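Local coordinates for protein uronate isomerase (Caulobacter crescentus, PDB 2Q01) that catalyses the interconversion of D-glucuronate and D-fructuronate, and of D-galacturonate and D-tagaturonate, in bacterial sugar-acid metabolism, at residues 167-172 / 192-197; 360-365 / 385-390. One frame throughout, in Å; residues are numbered along the deposited sequence.

Interaction 1. Residues 167-172 / 192-197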
loop_
_atom_site.group_PDB
_atom_site.type_symbol
_atom_site.label_atom_id
_atom_site.label_comp_id
_atom_site.label_asym_id
_atom_site.label_seq_id
_atom_site.Cartn_x
_atom_site.Cartn_y
_atom_site.Cartn_z
ATOM N N THR B 167 17.825 9.052 28.120
ATOM C CA THR B 167 18.190 7.643 27.992
ATOM C C THR B 167 18.699 7.386 26.580
ATOM O O THR B 167 18.078 7.817 25.609
ATOM C CB THR B 167 16.967 6.732 28.268
ATOM O OG1 THR B 167 16.499 6.956 29.605
ATOM C CG2 THR B 167 17.307 5.252 28.088
ATOM N N LEU B 168 19.839 6.706 26.476
ATOM C CA LEU B 168 20.345 6.226 25.191
ATOM C C LEU B 168 20.672 4.745 25.305
ATOM O O LEU B 168 21.437 4.344 26.177
ATOM C CB LEU B 168 21.596 7.007 24.775
ATOM C CG LEU B 168 22.274 6.693 23.439
ATOM C CD1 LEU B 168 21.327 6.926 22.267
ATOM C CD2 LEU B 168 23.524 7.539 23.273
ATOM N N ALA B 169 20.086 3.934 24.431
ATOM C CA ALA B 169 20.385 2.504 24.407
ATOM C C ALA B 169 21.278 2.140 23.227
ATOM O O ALA B 169 21.069 2.605 22.105
ATOM C CB ALA B 169 19.097 1.673 24.389
ATOM N N THR B 170 22.283 1.316 23.498
ATOM C CA THR B 170 23.119 0.733 22.455
ATOM C C THR B 170 22.717 -0.740 22.257
ATOM O O THR B 170 21.865 -1.251 22.981
ATOM C CB THR B 170 24.619 0.866 22.799
ATOM O OG1 THR B 170 24.960 -0.066 23.829
ATOM C CG2 THR B 170 24.940 2.276 23.281
ATOM N N THR B 171 23.314 -1.419 21.281
ATOM C CA THR B 171 22.902 -2.790 20.948
ATOM C C THR B 171 24.091 -3.756 20.871
ATOM O O THR B 171 24.965 -3.609 20.009
ATOM C CB THR B 171 22.070 -2.816 19.639
ATOM O OG1 THR B 171 20.959 -1.921 19.763
ATOM C CG2 THR B 171 21.544 -4.201 19.349
ATOM N N GLU B 172 24.121 -4.728 21.786
ATOM C CA GLU B 172 25.203 -5.725 21.847
ATOM C C GLU B 172 24.655 -7.146 21.821
ATOM O O GLU B 172 23.523 -7.389 22.236
ATOM C CB GLU B 172 26.078 -5.567 23.104
ATOM C CG GLU B 172 26.116 -4.185 23.771
ATOM C CD GLU B 172 26.893 -3.134 23.002
ATOM O OE1 GLU B 172 26.277 -2.120 22.628
ATOM O OE2 GLU B 172 28.114 -3.305 22.786
ATOM N N HIS B 192 22.729 8.199 31.250
ATOM C CA HIS B 192 22.055 6.911 31.294
ATOM C C HIS B 192 22.194 6.233 29.939
ATOM O O HIS B 192 21.275 6.237 29.119
ATOM C CB HIS B 192 20.592 7.105 31.705
ATOM C CG HIS B 192 19.833 5.835 31.948
ATOM N ND1 HIS B 192 18.684 5.513 31.257
ATOM C CD2 HIS B 192 20.034 4.826 32.827
ATOM C CE1 HIS B 192 18.220 4.355 31.687
ATOM N NE2 HIS B 192 19.020 3.916 32.642
ATOM N N VAL B 193 23.381 5.680 29.706
ATOM C CA VAL B 193 23.651 4.885 28.518
ATOM C C VAL B 193 23.476 3.413 28.883
ATOM O O VAL B 193 24.213 2.873 29.708
ATOM C CB VAL B 193 25.055 5.152 27.939
ATOM C CG1 VAL B 193 25.313 4.259 26.734
ATOM C CG2 VAL B 193 25.207 6.630 27.558
ATOM N N ILE B 194 22.474 2.784 28.282
ATOM C CA ILE B 194 22.165 1.381 28.554
ATOM C C ILE B 194 22.353 0.524 27.307
ATOM O O ILE B 194 22.781 1.014 26.261
ATOM C CB ILE B 194 20.738 1.192 29.140
ATOM C CG1 ILE B 194 19.669 1.748 28.195
ATOM C CG2 ILE B 194 20.646 1.838 30.507
ATOM C CD1 ILE B 194 18.261 1.312 28.540
ATOM N N THR B 195 22.032 -0.757 27.429
ATOM C CA THR B 195 22.236 -1.703 26.340
ATOM C C THR B 195 20.936 -2.414 25.946
ATOM O O THR B 195 19.896 -2.225 26.578
ATOM C CB THR B 195 23.358 -2.717 26.690
ATOM O OG1 THR B 195 23.536 -3.633 25.608
ATOM C CG2 THR B 195 23.034 -3.485 27.968
ATOM N N ALA B 196 21.003 -3.200 24.874
ATOM C CA ALA B 196 19.895 -4.049 24.449
ATOM C C ALA B 196 20.448 -5.404 24.023
ATOM O O ALA B 196 21.526 -5.478 23.436
ATOM C CB ALA B 196 19.129 -3.399 23.309
ATOM N N TYR B 197 19.704 -6.467 24.331
ATOM C CA TYR B 197 20.130 -7.843 24.069
ATOM C C TYR B 197 19.775 -8.303 22.657
ATOM O O TYR B 197 18.604 -8.511 22.347
ATOM C CB TYR B 197 19.481 -8.772 25.095
ATOM C CG TYR B 197 20.006 -10.193 25.117
ATOM C CD1 TYR B 197 21.201 -10.499 25.765
ATOM C CD2 TYR B 197 19.287 -11.235 24.532
ATOM C CE1 TYR B 197 21.678 -11.790 25.813
ATOM C CE2 TYR B 197 19.759 -12.543 24.574
ATOM C CZ TYR B 197 20.956 -12.808 25.221
ATOM O OH TYR B 197 21.453 -14.078 25.280
#
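Ala169 lays its CB against CG1 of Ile194 at 3.8 Å, an apolar contact between neighbouring side chains. Ile194 holds CG1 between its own N and carbonyl carbon (chi1 58°), which brings that branch over toward the neighbouring strand and lets CD1 run on to CG2 of Thr167. Its other branch, CG2, sits above one face of the His192 ring, offset toward the rim. Thr167 and His192 lie side by side and point the same way; the hydroxyl OG1 meets ND1 at the ring edge, near the plane, in a 3.1 Å hydrogen bond that either partner could donate. The strands that carry these side chains run parallel in one-to-one register, 4.7 Å apart at closest approach and turned by 20°. Leu168 pairs through both its backbone groups: its N donates to His192 O, and its O accepts from Ile194 N at 2.8 Å; Thr170 N then binds Ile194 O. This is the neighbouring-strand pairing of a right-handed beta-alpha-beta unit, strand 165-169, helix 179-186, strand 192-194, in the TIM-barrel fold of the metallo-dependent hydrolase superfamily. On the sheet face bearing Leu168 and Val193, both side chains touch Phe160 of helix 156-162, while CG1 of Val193 reaches CG2 of Thr170. Further along, Thr170 OG1 donates to OE1 of Glu172 at 2.7 Å, arriving from above the carboxylate plane, and the same hydroxyl is hydrogen-bonded to His181. Glu172 bends at chi2 (-72°), with its CG 3.2 Å from Thr195 OG1. Its backbone N donates across to Ala196 O at 3.2 Å.

Interaction 2. Residues 360-365 / 385-390; sequences FTLDET and PSWWFH
Pro385 sets its ring atom CD 3.6 Å from CE2 of Phe360, and its carbonyl O is tied through a water to Thr361 N. Ser386 turns its hydroxyl back to its own chain, donating to His390 O from above the carbonyl plane. Trp387 meets Phe360 in an offset edge-to-face pair: the phenylalanine edge is directed at the indole face, with 6.0 Å between the Phe360 centroid and that of the Trp387 five-membered ring and planes at 80°. Leu362 CD1 sits over the six-membered ring of Trp387, a CH-pi contact of 3.9 Å to the centroid, and a second water joins Trp387 N to Thr361 O. Both segments are loops following neighbouring parallel strands, 357-359 and 381-383, in the TIM-barrel fold. Trp388 offers CB to the same Leu362 CD1 at 3.7 Å. At His390, NE2 donates to Leu362 O at 2.8 Å from above the carbonyl plane, while Glu364 CG lies over the ring centre and the carboxylate stacks on it, planes 18° apart. Arg398 of the same chain makes a salt bridge to Glu364 OE1, and Ser368 of a second subunit a hydrogen bond to OE2, which would restrain the carboxylate over the imidazole.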
loop_
_atom_site.group_PDB
_atom_site.type_symbol
_atom_site.label_atom_id
_atom_site.label_comp_id
_atom_site.label_asym_id
_atom_site.label_seq_id
_atom_site.Cartn_x
_atom_site.Cartn_y
_atom_site.Cartn_z
ATOM N N PHE B 360 7.883 -4.433 14.594
ATOM C CA PHE B 360 8.343 -3.472 13.608
ATOM C C PHE B 360 8.131 -4.089 12.243
ATOM O O PHE B 360 7.911 -5.292 12.139
ATOM C CB PHE B 360 9.829 -3.190 13.806
ATOM C CG PHE B 360 10.128 -2.289 14.963
ATOM C CD1 PHE B 360 10.122 -2.773 16.264
ATOM C CD2 PHE B 360 10.431 -0.952 14.749
ATOM C CE1 PHE B 360 10.396 -1.939 17.330
ATOM C CE2 PHE B 360 10.717 -0.117 15.814
ATOM C CZ PHE B 360 10.698 -0.612 17.107
ATOM N N THR B 361 8.198 -3.269 11.199
ATOM C CA THR B 361 8.083 -3.765 9.839
ATOM C C THR B 361 8.902 -2.934 8.846
ATOM O O THR B 361 9.211 -1.767 9.091
ATOM C CB THR B 361 6.600 -3.871 9.388
ATOM O OG1 THR B 361 6.472 -4.892 8.392
ATOM C CG2 THR B 361 6.079 -2.560 8.837
ATOM N N LEU B 362 9.269 -3.574 7.741
ATOM C CA LEU B 362 9.879 -2.922 6.593
ATOM C C LEU B 362 8.866 -2.938 5.452
ATOM O O LEU B 362 9.089 -2.370 4.382
ATOM C CB LEU B 362 11.146 -3.675 6.194
ATOM C CG LEU B 362 12.530 -3.040 6.358
ATOM C CD1 LEU B 362 12.521 -1.842 7.266
ATOM C CD2 LEU B 362 13.568 -4.075 6.805
ATOM N N ASP B 363 7.739 -3.588 5.717
ATOM C CA ASP B 363 6.664 -3.747 4.761
ATOM C C ASP B 363 5.447 -2.937 5.222
ATOM O O ASP B 363 4.626 -3.431 6.008
ATOM C CB ASP B 363 6.321 -5.238 4.645
ATOM C CG ASP B 363 5.446 -5.555 3.450
ATOM O OD1 ASP B 363 5.212 -4.667 2.601
ATOM O OD2 ASP B 363 4.989 -6.713 3.359
ATOM N N GLU B 364 5.337 -1.708 4.711
ATOM C CA GLU B 364 4.268 -0.752 5.062
ATOM C C GLU B 364 2.851 -1.254 4.814
ATOM O O GLU B 364 1.889 -0.737 5.396
ATOM C CB GLU B 364 4.433 0.554 4.285
ATOM C CG GLU B 364 5.573 1.431 4.740
ATOM C CD GLU B 364 5.574 2.775 4.034
ATOM O OE1 GLU B 364 5.345 3.801 4.711
ATOM O OE2 GLU B 364 5.787 2.806 2.801
ATOM N N THR B 365 2.731 -2.256 3.950
ATOM C CA THR B 365 1.439 -2.831 3.579
ATOM C C THR B 365 0.793 -3.645 4.708
ATOM O O THR B 365 -0.410 -3.914 4.677
ATOM C CB THR B 365 1.568 -3.666 2.301
ATOM O OG1 THR B 365 2.396 -4.807 2.547
ATOM C CG2 THR B 365 2.206 -2.824 1.202
ATOM N N PRO B 385 7.655 2.312 15.827
ATOM C CA PRO B 385 7.529 3.333 14.788
ATOM C C PRO B 385 8.007 2.831 13.434
ATOM O O PRO B 385 8.626 1.764 13.346
ATOM C CB PRO B 385 8.450 4.451 15.283
ATOM C CG PRO B 385 9.433 3.774 16.161
ATOM C CD PRO B 385 8.661 2.684 16.840
ATOM N N SER B 386 7.704 3.596 12.390
ATOM C CA SER B 386 8.192 3.291 11.057
ATOM C C SER B 386 9.719 3.242 11.064
ATOM O O SER B 386 10.381 4.091 11.664
ATOM C CB SER B 386 7.657 4.291 10.039
ATOM O OG SER B 386 7.869 5.618 10.478
ATOM N N TRP B 387 10.263 2.221 10.410
ATOM C CA TRP B 387 11.649 1.837 10.601
ATOM C C TRP B 387 12.455 1.953 9.297
ATOM O O TRP B 387 11.923 1.732 8.204
ATOM C CB TRP B 387 11.673 0.424 11.227
ATOM C CG TRP B 387 12.989 -0.317 11.253
ATOM C CD1 TRP B 387 14.216 0.179 11.594
ATOM C CD2 TRP B 387 13.189 -1.708 10.963
ATOM N NE1 TRP B 387 15.169 -0.804 11.497
ATOM C CE2 TRP B 387 14.566 -1.975 11.118
ATOM C CE3 TRP B 387 12.336 -2.756 10.585
ATOM C CZ2 TRP B 387 15.115 -3.246 10.903
ATOM C CZ3 TRP B 387 12.883 -4.019 10.362
ATOM C CH2 TRP B 387 14.260 -4.248 10.518
ATOM N N TRP B 388 13.715 2.364 9.441
ATOM C CA TRP B 388 14.729 2.346 8.376
ATOM C C TRP B 388 14.432 3.312 7.232
ATOM O O TRP B 388 14.655 4.517 7.352
ATOM C CB TRP B 388 14.914 0.924 7.840
ATOM C CG TRP B 388 16.270 0.593 7.309
ATOM C CD1 TRP B 388 17.110 1.405 6.597
ATOM C CD2 TRP B 388 16.929 -0.670 7.416
ATOM N NE1 TRP B 388 18.260 0.728 6.274
ATOM C CE2 TRP B 388 18.172 -0.550 6.760
ATOM C CE3 TRP B 388 16.588 -1.894 8.007
ATOM C CZ2 TRP B 388 19.081 -1.609 6.684
ATOM C CZ3 TRP B 388 17.489 -2.943 7.931
ATOM C CH2 TRP B 388 18.723 -2.794 7.273
ATOM N N PHE B 389 13.937 2.766 6.126
ATOM C CA PHE B 389 13.607 3.541 4.935
ATOM C C PHE B 389 12.329 4.348 5.140
ATOM O O PHE B 389 12.104 5.354 4.461
ATOM C CB PHE B 389 13.442 2.613 3.725
ATOM C CG PHE B 389 14.656 1.779 3.428
ATOM C CD1 PHE B 389 14.733 0.453 3.853
ATOM C CD2 PHE B 389 15.729 2.320 2.731
ATOM C CE1 PHE B 389 15.860 -0.309 3.585
ATOM C CE2 PHE B 389 16.859 1.561 2.453
ATOM C CZ PHE B 389 16.924 0.245 2.876
ATOM N N HIS B 390 11.498 3.889 6.076
ATOM C CA HIS B 390 10.218 4.522 6.376
ATOM C C HIS B 390 10.314 5.449 7.586
ATOM O O HIS B 390 9.330 6.049 8.002
ATOM C CB HIS B 390 9.142 3.459 6.577
ATOM C CG HIS B 390 9.199 2.348 5.574
ATOM N ND1 HIS B 390 8.990 2.549 4.227
ATOM C CD2 HIS B 390 9.442 1.024 5.722
ATOM C CE1 HIS B 390 9.103 1.399 3.589
ATOM N NE2 HIS B 390 9.376 0.458 4.473
HETATM O O HOH W 1 7.568 -0.489 12.018
HETATM O O HOH W 2 8.302 0.653 9.025
#

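Overall arrangement
Interaction 1 closes before interaction 2 opens along the chain, and both belong to the TIM-barrel fold of the uronate isomerase. Their centres are 22 Å apart and their nearest atoms about 10 Å, so the two do not touch. Each brings together segments at or just beyond neighbouring parallel strands of the barrel: 165-169 and 192-194 in a three-stranded part, 357-359 and 381-383 in a four-stranded one. Strand 249-252, an outer strand of that second part, is reached by Tyr197 through backbone hydrogen bonds to Ser249 and Asp251, so interaction 1 lies where the two parts of the barrel join. Interaction 2 also borders other subunits, whereas no other chain touches interaction 1.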